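Local coordinates for anopheles gambiae adenosine kinase (Anopheles gambiae, PDB 3LOO), which catalyses the ATP-dependent phosphorylation of adenosine to AMP, as an adenosine kinase of the pfkB carbohydrate kinase family, at residues L33-A38 / C139-T144; P64-L69 / C151-A156. All blocks are in the same frame, centred on the assembly; numbering follows the deposited sequence.

Interaction 1 of 2, residues L33-A38 / C139-T144; sequences LLDISA and CAVLVT. With B4P (bis(adenosine)-5'-tetraphosphate), chain D.
Strands 33-38 and 139-144 pair in parallel as two inner strands of the five-stranded lid sheet, which in pfkB-family kinases typically covers the substrate; D35 lies beside C139 and S37 beside V141. I36 and A38 each use both backbone N-H and C=O: I36 N gives its hydrogen to C139 O at 2.9 Å, I36 O receives V141 N, and A38 does likewise with V141 O and V143 N. A further bond, from C139 N to L34 O, is more bent (150° at the hydrogen).

D35, C139, S37 and V141 share the face that carries the ligand. The carboxylate of D35 divides its two oxygens between the ribose hydroxyls of one adenosine half: OD1 accepts from O2E and OD2 from O3E, both at 2.6 Å. An aspartate suits a vicinal diol well, and N313 ND2 bonds to the same OD2. C139 stands next to it; with SG anti to the backbone N (chi1 179°), the sulfur comes within 3.6 Å of ligand C8A. L33 CD2 meets C2A of the same adenine, and V141 CG2 packs against D35 CG at 4.0 Å.

On the other face, the small A140 lets M65, Y66 and L69 of helix 64-73 come close. Strand 76-80 flanks strand 33-39 on its outer edge, and strand 147-153 flanks strand 137-144.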
# COMPACT_ATOMS: atom_id res chain seq x y z
N LEU A 33 9.60 3.68 -3.59
CA LEU A 33 9.66 4.97 -4.20
C LEU A 33 10.11 5.98 -3.15
O LEU A 33 9.73 5.85 -1.97
CB LEU A 33 8.24 5.35 -4.67
CG LEU A 33 7.62 5.15 -6.06
CD1 LEU A 33 8.19 4.06 -6.90
CD2 LEU A 33 6.08 5.19 -6.03
N LEU A 34 10.88 6.97 -3.58
CA LEU A 34 11.24 8.10 -2.73
C LEU A 34 10.20 9.18 -3.00
O LEU A 34 10.04 9.61 -4.16
CB LEU A 34 12.65 8.61 -3.06
CG LEU A 34 13.20 9.79 -2.21
CD1 LEU A 34 13.29 9.48 -0.68
CD2 LEU A 34 14.57 10.28 -2.72
N ASP A 35 9.52 9.64 -1.95
CA ASP A 35 8.57 10.71 -2.10
C ASP A 35 9.31 12.05 -2.14
O ASP A 35 10.25 12.28 -1.34
CB ASP A 35 7.54 10.72 -0.95
CG ASP A 35 6.55 9.53 -1.01
OD1 ASP A 35 6.49 8.80 -2.04
OD2 ASP A 35 5.79 9.36 -0.02
N ILE A 36 8.86 12.91 -3.06
CA ILE A 36 9.35 14.27 -3.15
C ILE A 36 8.15 15.19 -2.87
O ILE A 36 7.25 15.35 -3.69
CB ILE A 36 9.99 14.54 -4.54
CG1 ILE A 36 11.09 13.53 -4.81
CG2 ILE A 36 10.55 15.96 -4.63
CD1 ILE A 36 11.61 13.58 -6.22
N SER A 37 8.17 15.78 -1.70
CA SER A 37 6.99 16.38 -1.13
C SER A 37 7.13 17.89 -1.02
O SER A 37 8.11 18.35 -0.49
CB SER A 37 6.78 15.80 0.26
OG SER A 37 5.51 16.21 0.74
N ALA A 38 6.14 18.64 -1.47
CA ALA A 38 6.19 20.11 -1.35
C ALA A 38 4.83 20.78 -1.30
O ALA A 38 3.81 20.24 -1.76
CB ALA A 38 7.05 20.74 -2.50
N CYS A 139 7.87 9.62 -6.19
CA CYS A 139 6.48 10.01 -6.27
C CYS A 139 6.39 11.46 -5.83
O CYS A 139 6.78 11.79 -4.72
CB CYS A 139 5.59 9.12 -5.37
SG CYS A 139 3.82 9.59 -5.43
N ALA A 140 5.93 12.33 -6.74
CA ALA A 140 5.62 13.71 -6.41
C ALA A 140 4.43 13.71 -5.48
O ALA A 140 3.42 13.07 -5.79
CB ALA A 140 5.30 14.51 -7.71
N VAL A 141 4.55 14.41 -4.36
CA VAL A 141 3.43 14.58 -3.43
C VAL A 141 3.21 16.09 -3.30
O VAL A 141 3.98 16.77 -2.61
CB VAL A 141 3.75 14.01 -2.04
CG1 VAL A 141 2.60 14.29 -1.07
CG2 VAL A 141 4.07 12.49 -2.08
N LEU A 142 2.20 16.61 -3.98
CA LEU A 142 1.98 18.05 -4.06
C LEU A 142 0.86 18.44 -3.13
O LEU A 142 -0.26 17.94 -3.25
CB LEU A 142 1.62 18.46 -5.49
CG LEU A 142 2.59 17.97 -6.56
CD1 LEU A 142 2.25 18.57 -7.90
CD2 LEU A 142 4.01 18.33 -6.16
N VAL A 143 1.17 19.32 -2.19
CA VAL A 143 0.19 19.80 -1.22
C VAL A 143 -0.34 21.18 -1.63
O VAL A 143 0.43 22.14 -1.80
CB VAL A 143 0.80 19.86 0.19
CG1 VAL A 143 -0.14 20.55 1.17
CG2 VAL A 143 1.16 18.46 0.66
N THR A 144 -1.66 21.26 -1.83
CA THR A 144 -2.34 22.52 -2.17
C THR A 144 -3.54 22.64 -1.25
O THR A 144 -4.50 21.85 -1.36
CB THR A 144 -2.80 22.56 -3.62
OG1 THR A 144 -1.66 22.48 -4.49
CG2 THR A 144 -3.51 23.86 -3.89
PA B4P D . -1.57 9.02 0.50
O1A B4P D . -0.93 10.02 1.44
O2A B4P D . -2.21 9.55 -0.78
O3A B4P D . -2.81 8.40 1.32
PB B4P D . -2.93 6.83 1.59
O1B B4P D . -1.86 6.35 2.57
O2B B4P D . -3.20 6.03 0.32
O3B B4P D . -4.31 7.23 2.43
PG B4P D . -5.82 6.75 2.15
O1G B4P D . -6.57 7.72 1.31
O2G B4P D . -5.72 5.34 1.59
O3G B4P D . -6.47 6.65 3.61
PD B4P D . -7.61 7.56 4.32
O1D B4P D . -7.38 8.97 3.92
O2D B4P D . -8.97 6.95 4.20
O5E B4P D . -0.54 7.80 0.18
C5E B4P D . 0.76 8.28 -0.05
C4E B4P D . 1.73 7.24 -0.54
O4E B4P D . 1.32 6.62 -1.76
C3E B4P D . 3.02 7.94 -0.89
O3E B4P D . 3.91 7.63 0.19
C2E B4P D . 3.48 7.28 -2.19
O2E B4P D . 4.83 6.81 -2.17
C1E B4P D . 2.47 6.14 -2.40
N9A B4P D . 2.21 5.97 -3.85
C8A B4P D . 1.61 6.84 -4.71
N7A B4P D . 1.60 6.27 -5.95
C5A B4P D . 2.22 5.06 -5.88
C6A B4P D . 2.50 4.03 -6.80
N6A B4P D . 2.19 4.11 -8.13
N1A B4P D . 3.17 2.93 -6.36
C2A B4P D . 3.51 2.78 -5.06
N3A B4P D . 3.24 3.74 -4.16
C4A B4P D . 2.59 4.88 -4.54
O5F B4P D . -7.09 7.42 5.83
C5F B4P D . -6.73 6.16 6.39
C4F B4P D . -6.78 6.33 7.90
O4F B4P D . -6.07 7.51 8.34
C3F B4P D . -8.20 6.59 8.38
O3F B4P D . -8.90 5.36 8.45
C2F B4P D . -7.97 7.25 9.72
O2F B4P D . -7.73 6.26 10.74
C1F B4P D . -6.72 8.11 9.47
N9B B4P D . -7.18 9.48 9.08
C8B B4P D . -7.23 9.97 7.83
N7B B4P D . -7.72 11.24 7.82
C5B B4P D . -7.99 11.59 9.10
C6B B4P D . -8.51 12.72 9.72
N6B B4P D . -8.85 13.80 8.97
N1B B4P D . -8.66 12.73 11.09
C2B B4P D . -8.33 11.66 11.84
N3B B4P D . -7.82 10.52 11.28
C4B B4P D . -7.65 10.43 9.92

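Interaction 2 of 2, residues P64-L69 / C151-A156; sequences PMYQEL and CANLAA. With B4P (bis(adenosine)-5'-tetraphosphate), chain D.
Y66 and M65, in the first turn of helix 64-73, reach down to C151 and N153 at the end of strand 147-153 in a buried helix-on-sheet contact; the axes of helix segment 64-69 and strand segment 151-153 lie 10.7 Å apart at 107°. Side chains therefore bridge the gap, and the long tyrosine and methionine are well suited to it.

The polar part is a single hydrogen bond, from Y66 OH to C151 O at 2.7 Å. The carbonyl oxygen lies at the edge of the phenol ring, near its plane, while the hydroxyl stands well above the carbonyl plane (62° out of it) instead of on a lone pair. Since C151 O probably also accepts a backbone hydrogen bond from strand 137-144, tyrosine adds a second donor to a buried backbone oxygen.

The apolar part belongs to M65. It starts out extended, CG anti to the backbone N, and then bends at chi3 (45°), which brings CE to C151 CB at 3.8 Å and, somewhat farther out, over the rim of one face of the Y66 ring. N153 packs separately: its CB approaches the hydroxyl end of Y66 obliquely, 3.3 Å from OH and 3.5 Å from CZ.

A152, pointing away from the helix, presents CB to ligand N6A at 3.4 Å, and L154 CD2 lies at 3.7 Å from the same amino nitrogen. Strand and following loop thus carry the helix on one side and one adenine of the ligand on the other. Around the contact, M65 and Y66 also rest on A140 of strand 137-144, Y66 reaches I36 of strand 33-39, and L154 touches helix 187-203.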
# COMPACT_ATOMS: atom_id res chain seq x y z
N PRO A 64 9.81 16.76 -16.00
CA PRO A 64 10.49 17.97 -15.53
C PRO A 64 9.99 18.45 -14.19
O PRO A 64 10.61 19.32 -13.58
CB PRO A 64 10.19 19.01 -16.64
CG PRO A 64 9.97 18.14 -17.89
CD PRO A 64 9.19 16.97 -17.33
N MET A 65 8.87 17.91 -13.73
CA MET A 65 8.30 18.36 -12.46
C MET A 65 9.16 18.02 -11.23
O MET A 65 9.21 18.80 -10.25
CB MET A 65 6.90 17.80 -12.30
CG MET A 65 6.14 18.34 -11.13
SD MET A 65 4.53 17.54 -10.91
CE MET A 65 4.95 15.78 -11.12
N TYR A 66 9.84 16.87 -11.27
CA TYR A 66 10.65 16.39 -10.12
C TYR A 66 11.81 17.38 -9.77
O TYR A 66 11.90 17.89 -8.63
CB TYR A 66 11.11 14.93 -10.34
CG TYR A 66 9.89 14.02 -10.49
CD1 TYR A 66 9.14 13.64 -9.38
CD2 TYR A 66 9.44 13.63 -11.75
CE1 TYR A 66 8.00 12.84 -9.51
CE2 TYR A 66 8.31 12.84 -11.90
CZ TYR A 66 7.60 12.45 -10.78
OH TYR A 66 6.48 11.70 -10.89
N GLN A 67 12.62 17.73 -10.76
CA GLN A 67 13.71 18.71 -10.54
C GLN A 67 13.16 20.07 -10.12
O GLN A 67 13.76 20.76 -9.27
CB GLN A 67 14.56 18.85 -11.79
CG GLN A 67 15.75 19.78 -11.63
CD GLN A 67 16.44 20.12 -12.95
OE1 GLN A 67 16.25 19.44 -13.96
NE2 GLN A 67 17.24 21.18 -12.94
N GLU A 68 12.03 20.47 -10.72
CA GLU A 68 11.40 21.73 -10.39
C GLU A 68 10.95 21.76 -8.93
O GLU A 68 11.11 22.79 -8.25
CB GLU A 68 10.24 22.01 -11.35
CG GLU A 68 9.52 23.31 -11.09
CD GLU A 68 8.53 23.69 -12.19
OE1 GLU A 68 8.39 22.98 -13.23
OE2 GLU A 68 7.89 24.72 -11.99
N LEU A 69 10.38 20.64 -8.45
CA LEU A 69 10.01 20.52 -7.04
C LEU A 69 11.26 20.64 -6.14
O LEU A 69 11.24 21.34 -5.13
CB LEU A 69 9.30 19.18 -6.72
CG LEU A 69 7.94 18.92 -7.36
CD1 LEU A 69 7.46 17.50 -7.02
CD2 LEU A 69 6.92 19.96 -6.93
N CYS A 151 1.98 12.06 -8.12
CA CYS A 151 2.38 11.63 -9.47
C CYS A 151 3.59 10.75 -9.34
O CYS A 151 4.68 11.23 -8.96
CB CYS A 151 2.62 12.83 -10.41
SG CYS A 151 3.20 12.42 -12.04
N ALA A 152 3.39 9.46 -9.64
CA ALA A 152 4.38 8.40 -9.40
C ALA A 152 5.16 8.09 -10.67
O ALA A 152 4.58 7.70 -11.69
CB ALA A 152 3.69 7.09 -8.86
N ASN A 153 6.46 8.31 -10.58
CA ASN A 153 7.42 8.03 -11.61
C ASN A 153 8.09 6.74 -11.18
O ASN A 153 9.02 6.77 -10.34
CB ASN A 153 8.45 9.16 -11.69
CG ASN A 153 9.61 8.84 -12.63
OD1 ASN A 153 9.46 8.11 -13.62
ND2 ASN A 153 10.78 9.38 -12.32
N LEU A 154 7.56 5.62 -11.69
CA LEU A 154 7.93 4.29 -11.20
C LEU A 154 9.37 3.92 -11.52
O LEU A 154 10.08 3.36 -10.67
CB LEU A 154 6.99 3.20 -11.73
CG LEU A 154 5.53 3.23 -11.24
CD1 LEU A 154 4.79 2.00 -11.70
CD2 LEU A 154 5.47 3.33 -9.66
N ALA A 155 9.80 4.21 -12.75
CA ALA A 155 11.19 4.06 -13.19
C ALA A 155 11.74 2.66 -12.79
O ALA A 155 11.21 1.67 -13.29
CB ALA A 155 12.05 5.23 -12.65
N ALA A 156 12.73 2.55 -11.89
CA ALA A 156 13.31 1.22 -11.57
C ALA A 156 12.30 0.25 -10.94
O ALA A 156 12.41 -0.98 -11.10
CB ALA A 156 14.56 1.33 -10.66
PA B4P D . -1.57 9.02 0.50
O1A B4P D . -0.93 10.02 1.44
O2A B4P D . -2.21 9.55 -0.78
O3A B4P D . -2.81 8.40 1.32
PB B4P D . -2.93 6.83 1.59
O1B B4P D . -1.86 6.35 2.57
O2B B4P D . -3.20 6.03 0.32
O3B B4P D . -4.31 7.23 2.43
PG B4P D . -5.82 6.75 2.15
O1G B4P D . -6.57 7.72 1.31
O2G B4P D . -5.72 5.34 1.59
O3G B4P D . -6.47 6.65 3.61
PD B4P D . -7.61 7.56 4.32
O1D B4P D . -7.38 8.97 3.92
O2D B4P D . -8.97 6.95 4.20
O5E B4P D . -0.54 7.80 0.18
C5E B4P D . 0.76 8.28 -0.05
C4E B4P D . 1.73 7.24 -0.54
O4E B4P D . 1.32 6.62 -1.76
C3E B4P D . 3.02 7.94 -0.89
O3E B4P D . 3.91 7.63 0.19
C2E B4P D . 3.48 7.28 -2.19
O2E B4P D . 4.83 6.81 -2.17
C1E B4P D . 2.47 6.14 -2.40
N9A B4P D . 2.21 5.97 -3.85
C8A B4P D . 1.61 6.84 -4.71
N7A B4P D . 1.60 6.27 -5.95
C5A B4P D . 2.22 5.06 -5.88
C6A B4P D . 2.50 4.03 -6.80
N6A B4P D . 2.19 4.11 -8.13
N1A B4P D . 3.17 2.93 -6.36
C2A B4P D . 3.51 2.78 -5.06
N3A B4P D . 3.24 3.74 -4.16
C4A B4P D . 2.59 4.88 -4.54
O5F B4P D . -7.09 7.42 5.83
C5F B4P D . -6.73 6.16 6.39
C4F B4P D . -6.78 6.33 7.90
O4F B4P D . -6.07 7.51 8.34
C3F B4P D . -8.20 6.59 8.38
O3F B4P D . -8.90 5.36 8.45
C2F B4P D . -7.97 7.25 9.72
O2F B4P D . -7.73 6.26 10.74
C1F B4P D . -6.72 8.11 9.47
N9B B4P D . -7.18 9.48 9.08
C8B B4P D . -7.23 9.97 7.83
N7B B4P D . -7.72 11.24 7.82
C5B B4P D . -7.99 11.59 9.10
C6B B4P D . -8.51 12.72 9.72
N6B B4P D . -8.85 13.80 8.97
N1B B4P D . -8.66 12.73 11.09
C2B B4P D . -8.33 11.66 11.84
N3B B4P D . -7.82 10.52 11.28
C4B B4P D . -7.65 10.43 9.92

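The centres of interactions 1 and 2 lie about 9 Å apart in the lid, and their segments alternate along the chain: 33-38, 64-69, 139-144, 151-156. Strands 137-144 and 147-153, consecutive in sequence and antiparallel neighbours in the sheet, connect them, with A140 N 2.8 Å from C151 O in a probable hydrogen bond. Interaction 1 joins two inner strands of the sheet; interaction 2 lays helix 64-73 across it, and L142 CD2 meets L69 CD2 at 3.4 Å. Both reach the same adenosine half of the ligand, at its ribose and adenine in 33-38/139-144 and at its adenine amino group in 151-156, so one sheet holds a pocket wall on one face and a helix on the other.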